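Local coordinates for ABC transporter periplasmic peptide-binding protein (Pseudoalteromonas, PDB 4QFL) that probably captures dipeptides in the periplasm for uptake by an ABC transporter, and holds Ala-Phe in this crystal, at residues 131-135 with 200-204; 210-215 with 226-232; 332-338 with 500-505. All blocks are in the same frame, centred on the assembly; numbering follows the deposited sequence. Where two conformers were deposited one is given.

Contacts 1 and 2 are neighbours on one side of the chain's centre, and contact 3 lies on the opposite side. The centres of contacts 1 and 2 are 22 Å apart and their nearest atoms about 7 Å apart, so the two come close without touching. Contact 3 is remote from both: its centre is 39 Å from each of theirs. Its Leu500 side chain lies about 9 Å from the ligand phenylalanine, whose pocket includes Arg383, Tyr385 and Trp433, near that pocket but not part of it. None of the three supplies a residue of the dipeptide pocket; contacts 2 and 3 are both built on beta strands, contact 1 on loops.

Contact 1. Residues 131-135 with 200-204; sequences PYHFV and ENLFD
The type I turn running from Tyr132 to Val135, closed by Val135 N to Tyr132 O at 3.0 Å, is set against residues 200-204, and the two backbones stay well separated, with CA of Val135 and CA of Asn201 6.9 Å apart. No hydrogen bond crosses between them, and the work is done by side chains. Tyr132 carries most of it. Its CG sits anti to the carbonyl carbon (chi1 -84°), which sends the ring across the gap so that CE2 lands 3.6 Å from CB of Phe203. The two rings meet obliquely, centroids 5.1 Å apart and planes at 55°. Farther out, the phenol end crosses the aliphatic part of Glu200 at about a right angle, OH of Tyr132 being 3.8 Å from CG of Glu200. The hydroxyl itself is engaged by the carbonyl of Ala191, in helix 188-196, which ties the turn to that helix as well. Both segments are loops, one after helix 115-126 and the other after helix 188-196, and they probably lie in or at the edge of the additional domain that sets the family 5 peptide-binding proteins apart from smaller periplasmic receptors. Val135 fills in beside the tyrosine: its CG2 is 3.9 Å from CB of Glu200, and CG1 turns toward the Glu200 carbonyl. Beyond CB the glutamate bends at chi2 (85°), carrying its carboxylate away from the turn. Near Val135 CG1 stands Asp204, whose carboxylate has a salt bridge to Arg124 and a hydrogen bond from Asn43, while the Phe120 ring also meets that of Tyr132.

Contact 2. Residues 210-215 with 226-232; sequences TGPYIY and FYKNADY
Ile214 and Tyr227 form an antiparallel hydrogen-bonded pair, with Ile214 N to Tyr227 O at 2.7 Å and Tyr227 N to Ile214 O at 3.0 Å. Past the strands the ladder changes character. Asn229 reaches residues 211 and 212 twice, through its backbone N to Pro212 O (2.8 Å) and through its side chain, where CG anti to the backbone N (chi1 172°) carries ND2 to 3.0 Å from Gly211 O. That bond is nearly straight, at 165°. The other end of the same amide, OD1, accepts from the backbone N of Asp231, so both ends of the amide are held.

Apolar contacts flank these bonds. Pro212 lies alongside Tyr232, its CB 4.1 Å from the ring centroid in a CH-pi contact over the face, while Thr210 O comes up at the ring edge; the Tyr232 hydroxyl is bonded to Asp62. Ile214 CB sits over one face of the Tyr227 ring in the conformer given, one of two, so this CH-pi contact is less certain. Phe226 shares the other face of the strands with Tyr215, its ring leaning obliquely toward it, and Phe226 CB also meets Tyr213 CB at 3.9 Å.

The whole is a beta hairpin of strands 213-219 and 223-228, with an Asx turn at Asn229 just after its second strand.

Contact 3. Residues 332-338 with 500-505; sequences LRARSIL and LYPIAH
Leu332 and His505 pair through their backbones in both directions: Leu332 N to His505 O and His505 N to Leu332 O, each 2.9 Å. Two residues on, Ala334 N reaches Ile503 O at 3.0 Å, though from above the carbonyl plane, 43° out of it. Ala334 and the His505 side chain carry the packing. CB of Ala334 presses on that same peptide, 3.3 Å from Ile503 O, and touches CB of Pro502 at 3.7 Å, while the His505 imidazole spreads beside the alanine CA. Ser336 O and Ile337 O lie at the edge of that ring, Leu338 O obliquely to it, and a glycerol, probably from the crystallisation liquor, lies about 3 Å from the His505 side chain.

Residues 332-333 are thus a short antiparallel strand laid along the long strand 500-513. That strand has a classic beta bulge here, Ile503 and Ala504 both facing Gly293, and through strand 291-297 it is joined to strand 428-434, which supplies pocket residues Leu431 to Ala434 for the dipeptide.

After Ala334 the chain rides over the proline: Pro502 CG lies 3.6 Å from Ile337 N, and Ile337 CD1 meets Leu500 CD1 at 4.1 Å, their side chains crossing at about a right angle. With Ile337 CG1 anti to the backbone N (chi1 -169°) and the chain extended beyond it, CD1 reaches the leucine. At this bend Ser336 OG accepts from Leu338 N at 3.3 Å, an ST turn, and is itself bonded to Gln491. Helix 480-497 backs the same corner, Ile494 lying against both Ile337 and Leu500.

Contact 1. Residues 131-135 with 200-204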
loop_
_atom_site.group_PDB
_atom_site.type_symbol
_atom_site.label_atom_id
_atom_site.label_comp_id
_atom_site.label_asym_id
_atom_site.label_seq_id
_atom_site.Cartn_x
_atom_site.Cartn_y
_atom_site.Cartn_z
ATOM N N PRO A 131 12.363 -12.715 19.834
ATOM C CA PRO A 131 13.770 -12.427 19.568
ATOM C C PRO A 131 13.964 -11.647 18.278
ATOM O O PRO A 131 15.057 -11.159 18.012
ATOM C CB PRO A 131 14.386 -13.819 19.453
ATOM C CG PRO A 131 13.254 -14.695 19.057
ATOM C CD PRO A 131 12.073 -14.155 19.770
ATOM N N TYR A 132 12.912 -11.529 17.482
ATOM C CA TYR A 132 13.010 -10.802 16.225
ATOM C C TYR A 132 12.274 -9.467 16.271
ATOM O O TYR A 132 12.276 -8.704 15.301
ATOM C CB TYR A 132 12.494 -11.665 15.089
ATOM C CG TYR A 132 13.539 -12.605 14.564
ATOM C CD1 TYR A 132 13.841 -13.792 15.226
ATOM C CD2 TYR A 132 14.229 -12.302 13.409
ATOM C CE1 TYR A 132 14.812 -14.652 14.741
ATOM C CE2 TYR A 132 15.190 -13.145 12.910
ATOM C CZ TYR A 132 15.483 -14.319 13.574
ATOM O OH TYR A 132 16.452 -15.140 13.044
ATOM N N HIS A 133 11.660 -9.176 17.407
ATOM C CA HIS A 133 10.919 -7.932 17.536
ATOM C C HIS A 133 11.761 -6.734 17.126
ATOM O O HIS A 133 11.291 -5.856 16.404
ATOM C CB HIS A 133 10.402 -7.733 18.958
ATOM C CG HIS A 133 9.577 -6.495 19.118
ATOM N ND1 HIS A 133 8.387 -6.305 18.449
ATOM C CD2 HIS A 133 9.783 -5.374 19.849
ATOM C CE1 HIS A 133 7.887 -5.125 18.774
ATOM N NE2 HIS A 133 8.715 -4.541 19.622
ATOM N N PHE A 134 13.007 -6.704 17.581
ATOM C CA PHE A 134 13.885 -5.565 17.313
ATOM C C PHE A 134 14.874 -5.793 16.162
ATOM O O PHE A 134 15.813 -5.013 15.982
ATOM C CB PHE A 134 14.652 -5.170 18.577
ATOM C CG PHE A 134 13.780 -4.685 19.698
ATOM C CD1 PHE A 134 13.175 -3.445 19.634
ATOM C CD2 PHE A 134 13.593 -5.459 20.827
ATOM C CE1 PHE A 134 12.376 -2.999 20.672
ATOM C CE2 PHE A 134 12.799 -5.017 21.866
ATOM C CZ PHE A 134 12.196 -3.790 21.791
ATOM N N VAL A 135 14.670 -6.847 15.381
ATOM C CA VAL A 135 15.570 -7.108 14.266
ATOM C C VAL A 135 15.299 -6.158 13.123
ATOM O O VAL A 135 14.159 -5.759 12.890
ATOM C CB VAL A 135 15.477 -8.551 13.767
ATOM C CG1 VAL A 135 16.111 -8.684 12.389
ATOM C CG2 VAL A 135 16.141 -9.473 14.757
ATOM N N GLU A 200 20.479 -13.297 12.394
ATOM C CA GLU A 200 19.158 -12.696 12.339
ATOM C C GLU A 200 19.026 -11.685 11.205
ATOM O O GLU A 200 17.959 -11.549 10.613
ATOM C CB GLU A 200 18.854 -12.000 13.664
ATOM C CG GLU A 200 18.889 -12.905 14.884
ATOM C CD GLU A 200 20.285 -13.085 15.474
ATOM O OE1 GLU A 200 21.256 -12.506 14.947
ATOM O OE2 GLU A 200 20.407 -13.813 16.480
ATOM N N ASN A 201 20.105 -10.966 10.919
ATOM C CA ASN A 201 20.097 -9.924 9.901
ATOM C C ASN A 201 19.801 -10.475 8.524
ATOM O O ASN A 201 19.569 -9.722 7.583
ATOM C CB ASN A 201 21.446 -9.215 9.856
ATOM C CG ASN A 201 22.557 -10.105 9.298
ATOM O OD1 ASN A 201 22.688 -11.277 9.661
ATOM N ND2 ASN A 201 23.350 -9.553 8.398
ATOM N N LEU A 202 19.833 -11.796 8.404
ATOM C CA LEU A 202 19.646 -12.452 7.119
ATOM C C LEU A 202 18.203 -12.821 6.895
ATOM O O LEU A 202 17.798 -13.067 5.767
ATOM C CB LEU A 202 20.476 -13.725 7.058
ATOM C CG LEU A 202 21.891 -13.584 6.522
ATOM C CD1 LEU A 202 22.497 -12.230 6.872
ATOM C CD2 LEU A 202 22.738 -14.729 7.038
ATOM N N PHE A 203 17.433 -12.868 7.977
ATOM C CA PHE A 203 16.076 -13.380 7.924
ATOM C C PHE A 203 15.215 -12.649 6.902
ATOM O O PHE A 203 14.518 -13.275 6.108
ATOM C CB PHE A 203 15.425 -13.356 9.311
ATOM C CG PHE A 203 14.162 -14.155 9.392
ATOM C CD1 PHE A 203 14.189 -15.525 9.271
ATOM C CD2 PHE A 203 12.946 -13.535 9.590
ATOM C CE1 PHE A 203 13.027 -16.261 9.332
ATOM C CE2 PHE A 203 11.780 -14.275 9.654
ATOM C CZ PHE A 203 11.828 -15.635 9.527
ATOM N N ASP A 204 15.281 -11.324 6.907
ATOM C CA ASP A 204 14.433 -10.521 6.029
ATOM C C ASP A 204 14.980 -10.357 4.594
ATOM O O ASP A 204 14.273 -9.878 3.706
ATOM C CB ASP A 204 14.177 -9.149 6.670
ATOM C CG ASP A 204 13.350 -9.245 7.942
ATOM O OD1 ASP A 204 12.513 -10.157 8.027
ATOM O OD2 ASP A 204 13.536 -8.418 8.860
#

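Contact 2. Residues 210-215 with 226-232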
loop_
_atom_site.group_PDB
_atom_site.type_symbol
_atom_site.label_atom_id
_atom_site.label_comp_id
_atom_site.label_asym_id
_atom_site.label_seq_id
_atom_site.Cartn_x
_atom_site.Cartn_y
_atom_site.Cartn_z
ATOM N N THR A 210 5.990 -19.940 2.050
ATOM C CA THR A 210 5.276 -21.142 1.644
ATOM C C THR A 210 4.648 -20.929 0.279
ATOM O O THR A 210 3.865 -21.766 -0.191
ATOM C CB THR A 210 4.161 -21.503 2.641
ATOM O OG1 THR A 210 3.274 -20.386 2.805
ATOM C CG2 THR A 210 4.755 -21.868 3.984
ATOM N N GLY A 211 5.014 -19.807 -0.348
ATOM C CA GLY A 211 4.395 -19.326 -1.568
ATOM C C GLY A 211 4.811 -20.066 -2.817
ATOM O O GLY A 211 5.687 -20.934 -2.769
ATOM N N PRO A 212 4.191 -19.716 -3.954
ATOM C CA PRO A 212 4.372 -20.389 -5.254
ATOM C C PRO A 212 5.773 -20.276 -5.858
ATOM O O PRO A 212 6.107 -21.078 -6.723
ATOM C CB PRO A 212 3.352 -19.688 -6.161
ATOM C CG PRO A 212 3.107 -18.373 -5.522
ATOM C CD PRO A 212 3.205 -18.627 -4.035
ATOM N N TYR A 213 6.563 -19.295 -5.429
ATOM C CA TYR A 213 7.922 -19.141 -5.937
ATOM C C TYR A 213 8.912 -19.013 -4.800
ATOM O O TYR A 213 8.555 -18.631 -3.692
ATOM C CB TYR A 213 8.023 -17.940 -6.872
ATOM C CG TYR A 213 6.987 -17.967 -7.966
ATOM C CD1 TYR A 213 7.215 -18.661 -9.156
ATOM C CD2 TYR A 213 5.773 -17.310 -7.808
ATOM C CE1 TYR A 213 6.262 -18.692 -10.169
ATOM C CE2 TYR A 213 4.811 -17.337 -8.812
ATOM C CZ TYR A 213 5.063 -18.033 -9.991
ATOM O OH TYR A 213 4.112 -18.057 -10.990
ATOM N N ILE A 214 10.165 -19.336 -5.090
ATOM C CA ILE A 214 11.213 -19.396 -4.087
ATOM C C ILE A 214 12.294 -18.410 -4.451
ATOM O O ILE A 214 12.557 -18.179 -5.628
ATOM C CB ILE A 214 11.838 -20.803 -4.030
ATOM C CG1 ILE A 214 10.744 -21.849 -3.834
ATOM C CG2 ILE A 214 12.885 -20.890 -2.934
ATOM C CD1 ILE A 214 11.266 -23.261 -3.784
ATOM N N TYR A 215 12.924 -17.827 -3.444
ATOM C CA TYR A 215 14.020 -16.886 -3.664
ATOM C C TYR A 215 15.253 -17.567 -4.266
ATOM O O TYR A 215 15.719 -18.596 -3.760
ATOM C CB TYR A 215 14.388 -16.202 -2.349
ATOM C CG TYR A 215 15.596 -15.304 -2.421
ATOM C CD1 TYR A 215 16.881 -15.830 -2.331
ATOM C CD2 TYR A 215 15.456 -13.927 -2.552
ATOM C CE1 TYR A 215 17.991 -15.013 -2.383
ATOM C CE2 TYR A 215 16.563 -13.100 -2.605
ATOM C CZ TYR A 215 17.828 -13.653 -2.516
ATOM O OH TYR A 215 18.934 -12.845 -2.566
ATOM N N PHE A 226 13.324 -15.395 -9.028
ATOM C CA PHE A 226 12.640 -16.433 -8.268
ATOM C C PHE A 226 12.475 -17.664 -9.153
ATOM O O PHE A 226 12.491 -17.568 -10.390
ATOM C CB PHE A 226 11.225 -15.999 -7.872
ATOM C CG PHE A 226 11.161 -14.830 -6.920
ATOM C CD1 PHE A 226 12.206 -14.537 -6.057
ATOM C CD2 PHE A 226 10.024 -14.032 -6.884
ATOM C CE1 PHE A 226 12.125 -13.466 -5.185
ATOM C CE2 PHE A 226 9.938 -12.952 -6.010
ATOM C CZ PHE A 226 10.996 -12.672 -5.159
ATOM N N TYR A 227 12.301 -18.824 -8.530
ATOM C CA TYR A 227 11.952 -20.016 -9.288
ATOM C C TYR A 227 10.755 -20.742 -8.692
ATOM O O TYR A 227 10.418 -20.575 -7.518
ATOM C CB TYR A 227 13.150 -20.953 -9.450
ATOM C CG TYR A 227 13.644 -21.579 -8.172
ATOM C CD1 TYR A 227 14.433 -20.862 -7.285
ATOM C CD2 TYR A 227 13.336 -22.893 -7.862
ATOM C CE1 TYR A 227 14.895 -21.434 -6.119
ATOM C CE2 TYR A 227 13.794 -23.475 -6.704
ATOM C CZ TYR A 227 14.575 -22.745 -5.835
ATOM O OH TYR A 227 15.033 -23.328 -4.680
ATOM N N LYS A 228 10.112 -21.547 -9.522
ATOM C CA LYS A 228 8.890 -22.230 -9.139
ATOM C C LYS A 228 9.077 -23.116 -7.897
ATOM O O LYS A 228 10.085 -23.818 -7.750
ATOM C CB LYS A 228 8.361 -23.035 -10.332
ATOM C CG LYS A 228 8.007 -24.462 -10.033
ATOM C CD LYS A 228 7.263 -25.098 -11.198
ATOM C CE LYS A 228 6.579 -26.383 -10.760
ATOM N NZ LYS A 228 5.593 -26.881 -11.754
ATOM N N ASN A 229 8.114 -23.047 -6.986
ATOM C CA ASN A 229 8.062 -23.963 -5.848
ATOM C C ASN A 229 7.329 -25.242 -6.230
ATOM O O ASN A 229 6.097 -25.257 -6.302
ATOM C CB ASN A 229 7.375 -23.308 -4.650
ATOM C CG ASN A 229 7.135 -24.283 -3.511
ATOM O OD1 ASN A 229 7.634 -25.411 -3.523
ATOM N ND2 ASN A 229 6.373 -23.853 -2.522
ATOM N N ALA A 230 8.088 -26.311 -6.469
ATOM C CA ALA A 230 7.518 -27.585 -6.920
ATOM C C ALA A 230 6.579 -28.219 -5.893
ATOM O O ALA A 230 5.754 -29.062 -6.235
ATOM C CB ALA A 230 8.631 -28.557 -7.298
ATOM N N ASP A 231 6.708 -27.794 -4.640
ATOM C CA ASP A 231 5.948 -28.365 -3.529
ATOM C C ASP A 231 4.842 -27.454 -3.044
ATOM O O ASP A 231 4.393 -27.587 -1.911
ATOM C CB ASP A 231 6.870 -28.661 -2.349
ATOM C CG ASP A 231 7.605 -29.974 -2.498
ATOM O OD1 ASP A 231 6.947 -30.994 -2.816
ATOM O OD2 ASP A 231 8.842 -29.984 -2.305
ATOM N N TYR A 232 4.400 -26.534 -3.893
ATOM C CA TYR A 232 3.391 -25.562 -3.485
ATOM C C TYR A 232 2.026 -26.199 -3.189
ATOM O O TYR A 232 1.479 -26.935 -3.999
ATOM C CB TYR A 232 3.259 -24.446 -4.528
ATOM C CG TYR A 232 2.340 -23.338 -4.079
ATOM C CD1 TYR A 232 2.531 -22.720 -2.857
ATOM C CD2 TYR A 232 1.287 -22.913 -4.870
ATOM C CE1 TYR A 232 1.697 -21.718 -2.427
ATOM C CE2 TYR A 232 0.444 -21.898 -4.451
ATOM C CZ TYR A 232 0.657 -21.308 -3.223
ATOM O OH TYR A 232 -0.160 -20.296 -2.780
HETATM O O HOH W 1 4.137 -24.554 -0.137
#

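Contact 3. Residues 332-338 with 500-505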
loop_
_atom_site.group_PDB
_atom_site.type_symbol
_atom_site.label_atom_id
_atom_site.label_comp_id
_atom_site.label_asym_id
_atom_site.label_seq_id
_atom_site.Cartn_x
_atom_site.Cartn_y
_atom_site.Cartn_z
ATOM N N LEU A 332 -11.197 9.556 -11.919
ATOM C CA LEU A 332 -12.447 10.123 -11.419
ATOM C C LEU A 332 -12.138 11.236 -10.434
ATOM O O LEU A 332 -11.358 11.051 -9.509
ATOM C CB LEU A 332 -13.296 9.057 -10.726
ATOM C CG LEU A 332 -14.028 7.984 -11.542
ATOM C CD1 LEU A 332 -14.837 7.106 -10.613
ATOM C CD2 LEU A 332 -14.940 8.591 -12.615
ATOM N N ARG A 333 -12.745 12.396 -10.624
ATOM C CA ARG A 333 -12.483 13.522 -9.735
ATOM C C ARG A 333 -12.929 13.163 -8.316
ATOM O O ARG A 333 -14.012 12.608 -8.122
ATOM C CB ARG A 333 -13.194 14.784 -10.233
ATOM C CG ARG A 333 -12.952 16.017 -9.381
ATOM C CD ARG A 333 -13.477 17.282 -10.058
ATOM N NE ARG A 333 -13.278 18.472 -9.228
ATOM C CZ ARG A 333 -13.197 19.715 -9.700
ATOM N NH1 ARG A 333 -13.293 19.946 -11.006
ATOM N NH2 ARG A 333 -13.011 20.730 -8.865
ATOM N N ALA A 334 -12.091 13.473 -7.328
ATOM C CA ALA A 334 -12.383 13.110 -5.947
ATOM C C ALA A 334 -13.467 13.989 -5.357
ATOM O O ALA A 334 -13.421 15.203 -5.512
ATOM C CB ALA A 334 -11.127 13.208 -5.101
ATOM N N ARG A 335 -14.427 13.358 -4.677
ATOM C CA ARG A 335 -15.492 14.048 -3.943
ATOM C C ARG A 335 -15.383 13.802 -2.424
ATOM O O ARG A 335 -16.202 14.277 -1.630
ATOM C CB ARG A 335 -16.863 13.606 -4.470
ATOM C CG ARG A 335 -17.535 14.618 -5.399
ATOM C CD ARG A 335 -17.007 14.611 -6.827
ATOM N NE ARG A 335 -17.233 15.916 -7.447
ATOM C CZ ARG A 335 -17.129 16.177 -8.746
ATOM N NH1 ARG A 335 -16.810 15.219 -9.602
ATOM N NH2 ARG A 335 -17.353 17.406 -9.186
ATOM N N SER A 336 -14.347 13.061 -2.038
ATOM C CA SER A 336 -14.071 12.711 -0.657
ATOM C C SER A 336 -12.733 12.007 -0.697
ATOM O O SER A 336 -12.254 11.686 -1.775
ATOM C CB SER A 336 -15.134 11.750 -0.138
ATOM O OG SER A 336 -14.727 11.197 1.101
ATOM N N ILE A 337 -12.111 11.756 0.451
ATOM C CA ILE A 337 -10.906 10.930 0.435
ATOM C C ILE A 337 -11.218 9.515 -0.100
ATOM O O ILE A 337 -10.387 8.879 -0.763
ATOM C CB ILE A 337 -10.177 10.887 1.816
ATOM C CG1 ILE A 337 -8.802 10.228 1.653
ATOM C CG2 ILE A 337 -11.005 10.155 2.866
ATOM C CD1 ILE A 337 -7.943 10.221 2.883
ATOM N N LEU A 338 -12.430 9.039 0.155
ATOM C CA LEU A 338 -12.816 7.698 -0.260
ATOM C C LEU A 338 -13.239 7.687 -1.717
ATOM O O LEU A 338 -13.969 8.575 -2.149
ATOM C CB LEU A 338 -13.978 7.178 0.601
ATOM C CG LEU A 338 -13.675 6.919 2.077
ATOM C CD1 LEU A 338 -14.878 6.293 2.808
ATOM C CD2 LEU A 338 -12.433 6.056 2.211
ATOM N N LEU A 500 -5.083 16.944 4.126
ATOM C CA LEU A 500 -4.750 16.703 2.742
ATOM C C LEU A 500 -5.979 16.980 1.890
ATOM O O LEU A 500 -7.103 17.036 2.392
ATOM C CB LEU A 500 -4.248 15.273 2.540
ATOM C CG LEU A 500 -5.089 14.119 3.099
ATOM C CD1 LEU A 500 -6.338 13.892 2.249
ATOM C CD2 LEU A 500 -4.284 12.825 3.199
ATOM N N TYR A 501 -5.751 17.151 0.596
ATOM C CA TYR A 501 -6.805 17.474 -0.348
ATOM C C TYR A 501 -6.934 16.344 -1.343
ATOM O O TYR A 501 -6.031 16.142 -2.163
ATOM C CB TYR A 501 -6.438 18.752 -1.091
ATOM C CG TYR A 501 -7.388 19.168 -2.200
ATOM C CD1 TYR A 501 -8.766 19.103 -2.039
ATOM C CD2 TYR A 501 -6.894 19.671 -3.394
ATOM C CE1 TYR A 501 -9.626 19.513 -3.059
ATOM C CE2 TYR A 501 -7.736 20.077 -4.408
ATOM C CZ TYR A 501 -9.096 19.998 -4.239
ATOM O OH TYR A 501 -9.912 20.413 -5.267
ATOM N N PRO A 502 -8.050 15.598 -1.270
ATOM C CA PRO A 502 -8.319 14.530 -2.237
ATOM C C PRO A 502 -8.363 15.117 -3.634
ATOM O O PRO A 502 -9.065 16.101 -3.859
ATOM C CB PRO A 502 -9.718 14.049 -1.837
ATOM C CG PRO A 502 -9.839 14.397 -0.395
ATOM C CD PRO A 502 -9.095 15.683 -0.234
ATOM N N ILE A 503 -7.614 14.543 -4.564
ATOM C CA ILE A 503 -7.616 15.071 -5.915
ATOM C C ILE A 503 -8.398 14.177 -6.855
ATOM O O ILE A 503 -9.373 14.619 -7.448
ATOM C CB ILE A 503 -6.202 15.305 -6.440
ATOM C CG1 ILE A 503 -5.573 16.475 -5.679
ATOM C CG2 ILE A 503 -6.237 15.601 -7.924
ATOM C CD1 ILE A 503 -4.118 16.290 -5.393
ATOM N N ALA A 504 -7.999 12.915 -6.959
ATOM C CA ALA A 504 -8.590 12.018 -7.939
ATOM C C ALA A 504 -8.400 10.552 -7.577
ATOM O O ALA A 504 -7.631 10.206 -6.691
ATOM C CB ALA A 504 -7.995 12.286 -9.297
ATOM N N HIS A 505 -9.102 9.689 -8.293
ATOM C CA HIS A 505 -8.917 8.260 -8.160
ATOM C C HIS A 505 -8.545 7.711 -9.529
ATOM O O HIS A 505 -9.252 7.965 -10.506
ATOM C CB HIS A 505 -10.203 7.614 -7.650
ATOM C CG HIS A 505 -10.791 8.307 -6.458
ATOM N ND1 HIS A 505 -11.848 9.184 -6.552
ATOM C CD2 HIS A 505 -10.463 8.253 -5.147
ATOM C CE1 HIS A 505 -12.152 9.636 -5.348
ATOM N NE2 HIS A 505 -11.324 9.088 -4.480
#